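Local coordinates for UDP-N-acetylenolpyruvoylglucosamine reductase (Listeria monocytogenes, PDB 3TX1), which reduces UDP-N-acetylenolpyruvoylglucosamine to UDP-N-acetylmuramate with NADPH and an FAD cofactor, a step of peptidoglycan biosynthesis, at residues V299-T302 and V303-K306. Residues are numbered along the deposited sequence; the frame is centred on the assembly and turned at random.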
ATOM      1  N   VAL A 299       0.924   0.956  22.519  1.00 22.35           N
ATOM      2  CA  VAL A 299       2.343   1.010  22.271  1.00 22.22           C
ATOM      3  C   VAL A 299       2.786   2.461  22.283  1.00 24.11           C
ATOM      4  O   VAL A 299       3.698   2.828  23.023  1.00 26.45           O
ATOM      5  CB  VAL A 299       2.699   0.380  20.920  1.00 20.90           C
ATOM      6  CG1 VAL A 299       4.071   0.838  20.449  1.00 20.93           C
ATOM      7  CG2 VAL A 299       2.596  -1.138  20.979  1.00 19.52           C
ATOM      8  N   GLN A 300       2.132   3.288  21.479  1.00 24.69           N
ATOM      9  CA  GLN A 300       2.431   4.705  21.448  1.00 26.13           C
ATOM     10  C   GLN A 300       2.434   5.235  22.852  1.00 27.48           C
ATOM     11  O   GLN A 300       3.343   5.945  23.263  1.00 29.84           O
ATOM     12  CB  GLN A 300       1.345   5.435  20.692  1.00 27.73           C
ATOM     13  CG  GLN A 300       1.420   5.272  19.192  1.00 28.14           C
ATOM     14  CD  GLN A 300       0.401   6.121  18.454  1.00 29.20           C
ATOM     15  OE1 GLN A 300      -0.805   5.985  18.652  1.00 30.82           O
ATOM     16  NE2 GLN A 300       0.886   6.967  17.556  1.00 29.76           N
ATOM     17  N   GLN A 301       1.414   4.890  23.613  1.00 27.35           N
ATOM     18  CA  GLN A 301       1.329   5.425  24.964  1.00 28.50           C
ATOM     19  C   GLN A 301       2.418   4.926  25.902  1.00 28.24           C
ATOM     20  O   GLN A 301       2.921   5.691  26.696  1.00 29.63           O
ATOM     21  CB  GLN A 301      -0.052   5.173  25.572  1.00 28.61           C
ATOM     22  CG  GLN A 301      -0.191   5.819  26.927  1.00 31.03           C
ATOM     23  CD  GLN A 301       0.047   7.314  26.872  1.00 32.99           C
ATOM     24  OE1 GLN A 301      -0.078   7.953  25.808  1.00 32.86           O
ATOM     25  NE2 GLN A 301       0.397   7.890  28.020  1.00 34.76           N
ATOM     26  N   THR A 302       2.773   3.651  25.814  1.00 26.64           N
ATOM     27  CA  THR A 302       3.759   3.073  26.706  1.00 27.19           C
ATOM     28  C   THR A 302       5.141   3.614  26.350  1.00 28.58           C
ATOM     29  O   THR A 302       5.976   3.920  27.201  1.00 30.51           O
ATOM     30  CB  THR A 302       3.735   1.564  26.529  1.00 26.07           C
ATOM     31  OG1 THR A 302       2.411   1.099  26.787  1.00 26.71           O
ATOM     32  CG2 THR A 302       4.656   0.883  27.474  1.00 27.33           C
ATOM     33  N   VAL A 303       5.393   3.752  25.067  1.00 28.15           N
ATOM     34  CA  VAL A 303       6.683   4.251  24.679  1.00 29.67           C
ATOM     35  C   VAL A 303       6.908   5.663  25.142  1.00 33.17           C
ATOM     36  O   VAL A 303       8.012   5.989  25.568  1.00 35.88           O
ATOM     37  CB  VAL A 303       6.935   4.130  23.177  1.00 27.29           C
ATOM     38  CG1 VAL A 303       8.221   4.837  22.817  1.00 27.65           C
ATOM     39  CG2 VAL A 303       7.009   2.660  22.835  1.00 25.54           C
ATOM     40  N   ARG A 304       5.881   6.504  25.090  1.00 34.84           N
ATOM     41  CA  ARG A 304       6.118   7.882  25.452  1.00 38.84           C
ATOM     42  C   ARG A 304       6.270   8.009  26.981  1.00 42.12           C
ATOM     43  O   ARG A 304       6.828   8.980  27.499  1.00 46.11           O
ATOM     44  CB  ARG A 304       5.093   8.816  24.812  1.00 39.44           C
ATOM     45  CG  ARG A 304       4.021   9.350  25.703  1.00 44.45           C
ATOM     46  CD  ARG A 304       3.122  10.358  24.972  1.00 51.35           C
ATOM     47  NE  ARG A 304       1.916   9.739  24.398  1.00 54.43           N
ATOM     48  CZ  ARG A 304       1.781   9.325  23.136  1.00 54.89           C
ATOM     49  NH1 ARG A 304       0.625   8.768  22.746  1.00 52.80           N
ATOM     50  NH2 ARG A 304       2.779   9.481  22.262  1.00 48.15           N
ATOM     51  N   GLU A 305       5.838   6.990  27.710  1.00 41.19           N
ATOM     52  CA  GLU A 305       5.977   7.050  29.149  1.00 43.77           C
ATOM     53  C   GLU A 305       7.344   6.646  29.617  1.00 45.96           C
ATOM     54  O   GLU A 305       7.842   7.215  30.573  1.00 52.45           O
ATOM     55  CB  GLU A 305       4.893   6.258  29.846  1.00 42.07           C
ATOM     56  CG  GLU A 305       3.551   6.941  29.731  1.00 41.52           C
ATOM     57  CD  GLU A 305       2.408   6.081  30.234  1.00 43.52           C
ATOM     58  OE1 GLU A 305       2.658   5.048  30.926  1.00 42.91           O
ATOM     59  OE2 GLU A 305       1.244   6.444  29.921  1.00 43.56           O
ATOM     60  N   LYS A 306       7.969   5.705  28.924  1.00 46.03           N
ATOM     61  CA  LYS A 306       9.297   5.232  29.298  1.00 48.51           C
ATOM     62  C   LYS A 306      10.416   6.062  28.713  1.00 50.17           C
ATOM     63  O   LYS A 306      11.466   6.153  29.315  1.00 55.39           O
ATOM     64  CB  LYS A 306       9.526   3.802  28.817  1.00 49.41           C
ATOM     65  CG  LYS A 306       8.415   2.812  29.135  1.00 49.66           C
ATOM     66  CD  LYS A 306       8.338   2.428  30.600  1.00 52.14           C
ATOM     67  CE  LYS A 306       7.329   1.306  30.780  1.00 52.11           C
ATOM     68  NZ  LYS A 306       7.656   0.070  30.013  1.00 48.43           N
TER
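Q301 reaches across one helical turn to both R304 and E305, offering its two amide ends to partners of opposite kind. Its CG stands anti to the backbone N (chi1 -175°) and the chain then bends at chi2, which carries the amide along the helix surface toward them. OE1 accepts from R304 NE at 3.0 Å, the donor lying above the carbonyl plane, while R304 NH1 adds a weak bond to the same oxygen. NE2 donates to E305 OE2, met on the anti side of the carboxylate. One face of the R304 guanidinium lies over Q300 O, and its NH2 forms a salt bridge to E310 beyond the helix.

T302 O accepts from K306 N at 3.2 Å and, weakly, from E305 N. The T302 and K306 side chains run alongside each other in the same direction, T302 CG2 4.0 Å from K306 NZ, while T302 OG1 is hydrogen-bonded to Y298 O. V303 N donates to V299 O at 2.8 Å, and on this buried side V299 CG1 and V303 CG2 pack 4.2 Å apart, with V303 also touching S261 and L311. The arrangement is that of an amphipathic alpha-helix with i to i+3 and i to i+4 side-chain pairs, here near the C-terminal end of helix 289-307.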